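Local coordinates for protein methyltransferase FkbM (Methylobacillus flagellatus KT, PDB 2PY6) that is assigned to the FkbM methyltransferase family and probably transfers a methyl group to an acceptor that remains unestablished, at residues Thr53-Leu58 against Ala65-Val70; Glu73-Val78 against Phe150-Asn155. One frame throughout, in Å; residues are numbered along the deposited sequence.

Overall arrangement
Interactions 1 and 2 have centres about 8 Å apart and both reach the same mixed sheet, in which strands 54-58 and 77-82 are parallel neighbours. Two probable backbone hydrogen bonds join them directly, from Glu77 N to Thr53 O (2.8 Å) and from Leu55 N to Glu77 O (2.9 Å). Interaction 1 packs helix 64-68 on strand 54-58; interaction 2 brings the loop after helix 143-149 against the chain entering strand 77-82. The loop and helix 64-68 also meet through side chains. This sheet is distinct from the one containing strands 254-258 and 338-341, which includes strands of the FkbM methyltransferase region, assigned to the Rossmann clan.

Interaction 1. Residues Thr53-Leu58 against Ala65-Val70; sequences TRLVIL and AHLMNV
Leu55 and Ile57 meet Leu67 with no flat group between them, so neither a ring face nor a ring edge shapes this contact. The one aromatic ring in the two segments, His66, is engaged on another side of the helix, edge-to-face with Phe63. What remains is three aliphatic side chains, all buried. Leu67 CD2 is the shared atom: it lies 3.4 Å from Leu55 CD2, a tip-to-tip approach a little tighter than usual van der Waals contact, and 3.7 Å from Ile57 CD1, whose side chain comes in at a slant. The gap between Leu55 CD2 and Ile57 CD1 is also 3.7 Å, so the three methyls form a nearly equilateral triangle, with the methyl from the helix meeting the two from alternate residues of the strand. Leu67 can reach the strand because its CG is anti to the backbone N (chi1 169°), and Leu55 uses the same first torsion from its side. The backbones keep a wider spacing, 9.4 Å between the CA atoms of Ile57 and Leu67, which the side chains bridge. These elements are the first strand and the helix of a beta-alpha-beta unit completed by strand 77-82; Leu67 additionally touches Leu117 of strand 114-118, on the other flank of strand 54-58. No hydrogen bond or salt bridge crosses between the segments. The chemistry across the contact is therefore purely apolar: methyl packing and exclusion of water seat the helix on a strand that is also bonded through its backbone to strands 77-82 and 114-118.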
ATOM      1  N   THR A  53     -35.660  18.784  -2.919  1.00 31.80           N
ATOM      2  CA  THR A  53     -34.372  19.043  -3.550  1.00 29.90           C
ATOM      3  C   THR A  53     -33.656  17.714  -3.680  1.00 29.91           C
ATOM      4  O   THR A  53     -33.578  16.982  -2.698  1.00 30.47           O
ATOM      5  CB  THR A  53     -33.518  19.966  -2.677  1.00 30.99           C
ATOM      6  OG1 THR A  53     -34.093  21.276  -2.646  1.00 25.42           O
ATOM      7  CG2 THR A  53     -32.091  20.049  -3.190  1.00 30.65           C
ATOM      8  N   ARG A  54     -33.187  17.379  -4.882  1.00 27.84           N
ATOM      9  CA  ARG A  54     -32.427  16.150  -5.082  1.00 28.78           C
ATOM     10  C   ARG A  54     -30.930  16.439  -4.778  1.00 29.82           C
ATOM     11  O   ARG A  54     -30.393  17.456  -5.202  1.00 28.44           O
ATOM     12  CB  ARG A  54     -32.675  15.566  -6.492  1.00 27.86           C
ATOM     13  CG  ARG A  54     -34.112  15.022  -6.668  1.00 29.55           C
ATOM     14  CD  ARG A  54     -34.417  14.580  -8.087  1.00 28.37           C
ATOM     15  N   LEU A  55     -30.277  15.577  -4.002  1.00 31.10           N
ATOM     16  CA  LEU A  55     -28.863  15.779  -3.660  1.00 30.24           C
ATOM     17  C   LEU A  55     -27.983  14.548  -3.999  1.00 27.40           C
ATOM     18  O   LEU A  55     -28.397  13.393  -3.870  1.00 30.23           O
ATOM     19  CB  LEU A  55     -28.734  16.149  -2.167  1.00 29.72           C
ATOM     20  CG  LEU A  55     -27.343  16.441  -1.564  1.00 34.88           C
ATOM     21  CD1 LEU A  55     -26.883  17.867  -1.756  1.00 39.68           C
ATOM     22  CD2 LEU A  55     -27.359  16.183  -0.071  1.00 39.73           C
ATOM     23  N   VAL A  56     -26.776  14.822  -4.463  1.00 24.29           N
ATOM     24  CA  VAL A  56     -25.755  13.795  -4.739  1.00 26.57           C
ATOM     25  C   VAL A  56     -24.563  14.061  -3.808  1.00 25.44           C
ATOM     26  O   VAL A  56     -24.051  15.191  -3.744  1.00 23.85           O
ATOM     27  CB  VAL A  56     -25.251  13.824  -6.198  1.00 23.59           C
ATOM     28  CG1 VAL A  56     -24.130  12.818  -6.396  1.00 31.73           C
ATOM     29  CG2 VAL A  56     -26.363  13.501  -7.160  1.00 31.91           C
ATOM     30  N   ILE A  57     -24.130  13.027  -3.093  1.00 26.66           N
ATOM     31  CA  ILE A  57     -22.991  13.124  -2.213  1.00 29.11           C
ATOM     32  C   ILE A  57     -21.727  12.837  -3.023  1.00 27.90           C
ATOM     33  O   ILE A  57     -21.639  11.788  -3.671  1.00 27.97           O
ATOM     34  CB  ILE A  57     -23.059  12.088  -1.066  1.00 30.04           C
ATOM     35  CG1 ILE A  57     -24.361  12.228  -0.255  1.00 32.44           C
ATOM     36  CG2 ILE A  57     -21.828  12.173  -0.204  1.00 35.52           C
ATOM     37  CD1 ILE A  57     -24.737  13.614   0.109  1.00 39.65           C
ATOM     38  N   LEU A  58     -20.756  13.756  -2.997  1.00 23.86           N
ATOM     39  CA  LEU A  58     -19.499  13.518  -3.693  1.00 23.65           C
ATOM     40  C   LEU A  58     -18.499  13.036  -2.669  1.00 24.71           C
ATOM     41  O   LEU A  58     -18.197  13.751  -1.702  1.00 23.64           O
ATOM     42  CB  LEU A  58     -18.987  14.783  -4.374  1.00 25.24           C
ATOM     43  CG  LEU A  58     -19.967  15.495  -5.293  1.00 27.19           C
ATOM     44  CD1 LEU A  58     -19.335  16.796  -5.832  1.00 30.23           C
ATOM     45  CD2 LEU A  58     -20.437  14.558  -6.427  1.00 22.77           C
ATOM     46  N   ALA A  65     -21.322  10.779   6.061  1.00 43.72           N
ATOM     47  CA  ALA A  65     -21.909   9.902   7.066  1.00 43.08           C
ATOM     48  C   ALA A  65     -22.680  10.737   8.065  1.00 42.81           C
ATOM     49  O   ALA A  65     -23.665  10.254   8.616  1.00 39.14           O
ATOM     50  CB  ALA A  65     -20.827   9.079   7.785  1.00 42.01           C
ATOM     51  N   HIS A  66     -22.233  11.981   8.282  1.00 44.01           N
ATOM     52  CA  HIS A  66     -22.920  12.888   9.196  1.00 47.91           C
ATOM     53  C   HIS A  66     -24.278  13.348   8.649  1.00 48.89           C
ATOM     54  O   HIS A  66     -25.186  13.610   9.440  1.00 50.36           O
ATOM     55  CB  HIS A  66     -22.062  14.099   9.558  1.00 49.12           C
ATOM     56  CG  HIS A  66     -20.829  13.766  10.342  1.00 52.58           C
ATOM     57  ND1 HIS A  66     -20.877  13.249  11.621  1.00 54.19           N
ATOM     58  CD2 HIS A  66     -19.516  13.940  10.054  1.00 52.51           C
ATOM     59  CE1 HIS A  66     -19.646  13.091  12.075  1.00 58.13           C
ATOM     60  NE2 HIS A  66     -18.801  13.504  11.145  1.00 60.81           N
ATOM     61  N   LEU A  67     -24.418  13.465   7.324  1.00 49.26           N
ATOM     62  CA  LEU A  67     -25.711  13.821   6.714  1.00 49.16           C
ATOM     63  C   LEU A  67     -26.679  12.627   6.701  1.00 49.22           C
ATOM     64  O   LEU A  67     -27.893  12.796   6.907  1.00 47.95           O
ATOM     65  CB  LEU A  67     -25.543  14.349   5.276  1.00 51.60           C
ATOM     66  CG  LEU A  67     -26.863  14.502   4.470  1.00 50.38           C
ATOM     67  CD1 LEU A  67     -27.820  15.520   5.136  1.00 55.38           C
ATOM     68  CD2 LEU A  67     -26.647  14.853   3.012  1.00 49.83           C
HETATM   69  N   MSE A  68     -26.148  11.435   6.415  1.00 50.40           N
HETATM   70  CA  MSE A  68     -26.952  10.194   6.367  1.00 51.42           C
HETATM   71  C   MSE A  68     -27.428   9.690   7.761  1.00 52.96           C
HETATM   72  O   MSE A  68     -28.547   9.170   7.880  1.00 52.22           O
HETATM   73  CB  MSE A  68     -26.204   9.092   5.585  1.00 48.73           C
HETATM   74  CG  MSE A  68     -25.831   9.520   4.144  1.00 48.18           C
HETATM   75 SE   MSE A  68     -27.310  10.299   3.070  0.75 34.25          SE
HETATM   76  CE  MSE A  68     -28.479   8.766   2.980  1.00 27.73           C
ATOM     77  N   ASN A  69     -26.601   9.872   8.799  1.00 54.36           N
ATOM     78  CA  ASN A  69     -26.972   9.494  10.177  1.00 55.56           C
ATOM     79  C   ASN A  69     -27.827  10.544  10.897  1.00 57.02           C
ATOM     80  O   ASN A  69     -28.232  10.325  12.043  1.00 57.32           O
ATOM     81  CB  ASN A  69     -25.712   9.206  11.018  1.00 56.45           C
ATOM     82  CG  ASN A  69     -24.951   7.977  10.545  1.00 56.31           C
ATOM     83  OD1 ASN A  69     -25.534   7.040   9.998  1.00 58.92           O
ATOM     84  ND2 ASN A  69     -23.646   7.966  10.786  1.00 61.53           N
ATOM     85  N   VAL A  70     -28.091  11.668  10.221  1.00 58.36           N
ATOM     86  CA  VAL A  70     -28.860  12.801  10.754  1.00 58.68           C
ATOM     87  C   VAL A  70     -30.150  12.340  11.418  1.00 60.62           C
ATOM     88  O   VAL A  70     -30.856  11.467  10.887  1.00 60.57           O
ATOM     89  CB  VAL A  70     -29.186  13.867   9.642  1.00 58.25           C
ATOM     90  CG1 VAL A  70     -30.333  13.401   8.717  1.00 59.67           C
ATOM     91  CG2 VAL A  70     -29.530  15.193  10.246  1.00 58.31           C
TER

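Interaction 2. Residues Glu73-Val78 against Phe150-Asn155; sequences ERPCEV and FGLQGN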
ATOM      1  N   GLU A  73     -36.278  12.888   9.740  1.00 65.08           N
ATOM      2  CA  GLU A  73     -36.383  12.854   8.272  1.00 63.19           C
ATOM      3  C   GLU A  73     -35.445  13.861   7.601  1.00 61.47           C
ATOM      4  O   GLU A  73     -35.313  15.005   8.079  1.00 60.45           O
ATOM      5  CB  GLU A  73     -37.827  13.114   7.825  1.00 63.04           C
ATOM      6  N   ARG A  74     -34.770  13.435   6.527  0.70 60.65           N
ATOM      7  CA  ARG A  74     -33.866  14.327   5.797  0.70 59.57           C
ATOM      8  C   ARG A  74     -34.644  15.474   5.162  0.70 57.81           C
ATOM      9  O   ARG A  74     -35.849  15.351   4.913  0.70 58.23           O
ATOM     10  CB  ARG A  74     -33.088  13.600   4.698  0.70 60.18           C
ATOM     11  CG  ARG A  74     -32.131  12.583   5.214  0.70 60.56           C
ATOM     12  CD  ARG A  74     -31.317  11.960   4.108  0.70 59.03           C
ATOM     13  NE  ARG A  74     -30.778  10.694   4.590  0.70 58.28           N
ATOM     14  CZ  ARG A  74     -31.438   9.540   4.594  0.70 56.66           C
ATOM     15  NH1 ARG A  74     -32.677   9.453   4.116  0.70 64.24           N
ATOM     16  NH2 ARG A  74     -30.855   8.451   5.072  0.70 60.62           N
ATOM     17  N   PRO A  75     -33.958  16.593   4.890  1.00 55.02           N
ATOM     18  CA  PRO A  75     -34.616  17.749   4.287  1.00 52.49           C
ATOM     19  C   PRO A  75     -34.354  17.826   2.762  1.00 50.16           C
ATOM     20  O   PRO A  75     -34.405  18.911   2.174  1.00 52.05           O
ATOM     21  CB  PRO A  75     -33.962  18.909   5.041  1.00 54.10           C
ATOM     22  CG  PRO A  75     -32.523  18.391   5.252  1.00 54.41           C
ATOM     23  CD  PRO A  75     -32.532  16.888   5.142  1.00 55.08           C
ATOM     24  N   CYS A  76     -34.055  16.684   2.143  1.00 46.15           N
ATOM     25  CA  CYS A  76     -33.831  16.584   0.713  1.00 44.98           C
ATOM     26  C   CYS A  76     -33.783  15.106   0.366  1.00 40.65           C
ATOM     27  O   CYS A  76     -33.608  14.261   1.235  1.00 39.39           O
ATOM     28  CB  CYS A  76     -32.525  17.270   0.288  1.00 43.65           C
ATOM     29  SG  CYS A  76     -31.094  16.676   1.165  1.00 49.59           S
ATOM     30  N   GLU A  77     -33.940  14.808  -0.913  1.00 38.40           N
ATOM     31  CA  GLU A  77     -33.915  13.462  -1.390  1.00 38.27           C
ATOM     32  C   GLU A  77     -32.501  13.153  -1.883  1.00 35.77           C
ATOM     33  O   GLU A  77     -32.107  13.580  -2.962  1.00 32.52           O
ATOM     34  CB  GLU A  77     -34.930  13.312  -2.516  1.00 38.35           C
ATOM     35  CG  GLU A  77     -35.110  11.875  -3.018  1.00 42.00           C
ATOM     36  CD  GLU A  77     -35.873  11.821  -4.341  1.00 44.41           C
ATOM     37  OE1 GLU A  77     -36.286  12.904  -4.829  1.00 52.57           O
ATOM     38  OE2 GLU A  77     -36.059  10.700  -4.889  1.00 50.78           O
ATOM     39  N   VAL A  78     -31.743  12.411  -1.081  1.00 36.02           N
ATOM     40  CA  VAL A  78     -30.379  12.013  -1.436  1.00 32.46           C
ATOM     41  C   VAL A  78     -30.479  10.807  -2.402  1.00 34.03           C
ATOM     42  O   VAL A  78     -30.995   9.743  -2.036  1.00 30.89           O
ATOM     43  CB  VAL A  78     -29.546  11.657  -0.211  1.00 34.91           C
ATOM     44  CG1 VAL A  78     -28.063  11.503  -0.612  1.00 30.94           C
ATOM     45  CG2 VAL A  78     -29.683  12.742   0.876  1.00 33.77           C
ATOM     46  N   PHE A 150     -29.849  23.499   4.756  1.00 33.43           N
ATOM     47  CA  PHE A 150     -30.951  22.580   4.993  1.00 33.63           C
ATOM     48  C   PHE A 150     -31.502  22.628   6.406  1.00 31.32           C
ATOM     49  O   PHE A 150     -32.345  21.827   6.726  1.00 31.42           O
ATOM     50  CB  PHE A 150     -30.506  21.152   4.621  1.00 36.38           C
ATOM     51  CG  PHE A 150     -30.328  20.958   3.134  1.00 37.39           C
ATOM     52  CD1 PHE A 150     -31.422  21.034   2.294  1.00 32.93           C
ATOM     53  CD2 PHE A 150     -29.072  20.748   2.581  1.00 38.67           C
ATOM     54  CE1 PHE A 150     -31.286  20.880   0.933  1.00 36.81           C
ATOM     55  CE2 PHE A 150     -28.922  20.616   1.216  1.00 39.57           C
ATOM     56  CZ  PHE A 150     -30.029  20.679   0.394  1.00 44.10           C
ATOM     57  N   GLY A 151     -31.040  23.577   7.221  1.00 31.18           N
ATOM     58  CA  GLY A 151     -31.502  23.774   8.590  1.00 31.36           C
ATOM     59  C   GLY A 151     -31.300  22.562   9.482  1.00 33.04           C
ATOM     60  O   GLY A 151     -32.232  22.134  10.172  1.00 33.61           O
ATOM     61  N   LEU A 152     -30.101  21.985   9.459  1.00 34.35           N
ATOM     62  CA  LEU A 152     -29.810  20.773  10.237  1.00 34.21           C
ATOM     63  C   LEU A 152     -29.128  21.051  11.576  1.00 34.57           C
ATOM     64  O   LEU A 152     -28.648  20.135  12.231  1.00 37.53           O
ATOM     65  CB  LEU A 152     -28.962  19.820   9.397  1.00 36.35           C
ATOM     66  CG  LEU A 152     -29.608  19.274   8.118  1.00 40.19           C
ATOM     67  CD1 LEU A 152     -28.584  18.512   7.292  1.00 39.19           C
ATOM     68  CD2 LEU A 152     -30.807  18.410   8.454  1.00 42.58           C
ATOM     69  N   GLN A 153     -29.082  22.310  11.991  1.00 36.38           N
ATOM     70  CA  GLN A 153     -28.495  22.666  13.275  1.00 37.23           C
ATOM     71  C   GLN A 153     -29.218  21.892  14.391  1.00 39.56           C
ATOM     72  O   GLN A 153     -30.464  21.851  14.420  1.00 41.58           O
ATOM     73  CB  GLN A 153     -28.612  24.158  13.515  1.00 38.94           C
ATOM     74  CG  GLN A 153     -27.843  25.047  12.548  1.00 38.70           C
ATOM     75  CD  GLN A 153     -28.602  25.506  11.313  1.00 40.05           C
ATOM     76  OE1 GLN A 153     -29.668  24.994  10.994  1.00 38.23           O
ATOM     77  NE2 GLN A 153     -28.058  26.511  10.627  1.00 31.94           N
ATOM     78  N   GLY A 154     -28.447  21.249  15.270  1.00 39.06           N
ATOM     79  CA  GLY A 154     -28.987  20.409  16.338  1.00 40.08           C
ATOM     80  C   GLY A 154     -29.260  18.946  15.988  1.00 42.38           C
ATOM     81  O   GLY A 154     -29.424  18.110  16.884  1.00 44.69           O
ATOM     82  N   ASN A 155     -29.324  18.618  14.699  1.00 42.53           N
ATOM     83  CA  ASN A 155     -29.579  17.236  14.243  1.00 44.06           C
ATOM     84  C   ASN A 155     -28.345  16.520  13.706  1.00 43.45           C
ATOM     85  O   ASN A 155     -28.440  15.392  13.204  1.00 42.91           O
ATOM     86  CB  ASN A 155     -30.711  17.227  13.217  1.00 45.84           C
ATOM     87  CG  ASN A 155     -32.011  17.636  13.833  1.00 50.04           C
ATOM     88  OD1 ASN A 155     -32.467  18.761  13.637  1.00 58.05           O
ATOM     89  ND2 ASN A 155     -32.567  16.762  14.674  1.00 54.26           N
TER
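Pro75 presses its ring into a notch between Phe150 and Leu152, and this fit accounts for most of the contact. The projecting atom is CG of Pro75, which sits 3.5 Å from Phe150 CB and 3.6 Å from Leu152 CD2. Phe150 CB and Leu152 CD2 are 4.7 Å apart and subtend about 83° at Pro75 CG, so the knob rests between them instead of leaning on one. Both side chains cross the proline at roughly right angles. Pro75 CB lies beside the carbonyl, 3.7 Å from Phe150 O.

A second bump fits beside the first. Cys76 SG lies over one face of the Phe150 ring, 4.3 Å from the centroid and 14° off the normal, a sulfur-aromatic contact displaced slightly toward the rim. The thiol gets there by taking the crowded position between backbone N and carbonyl carbon (chi1 55°), while Cys76 CB touches Phe150 CE1 at 3.9 Å. Phe150 is thus engaged at its stem by proline and over its ring by cysteine, with no hydrogen bond across the segments.

Phe150 follows helix 143-149, and Leu152 opens a type II turn closed by Asn155 N to Leu152 O (3.0 Å), with Gly154 at its third position. On the other side, the chain through Pro75 and Cys76 leads into strand 77-82. The loop reaches helix 64-68 through Leu152, which packs on Leu67, while the chain at Cys76 packs on Leu55 of strand 54-58, the parallel neighbour of strand 77-82.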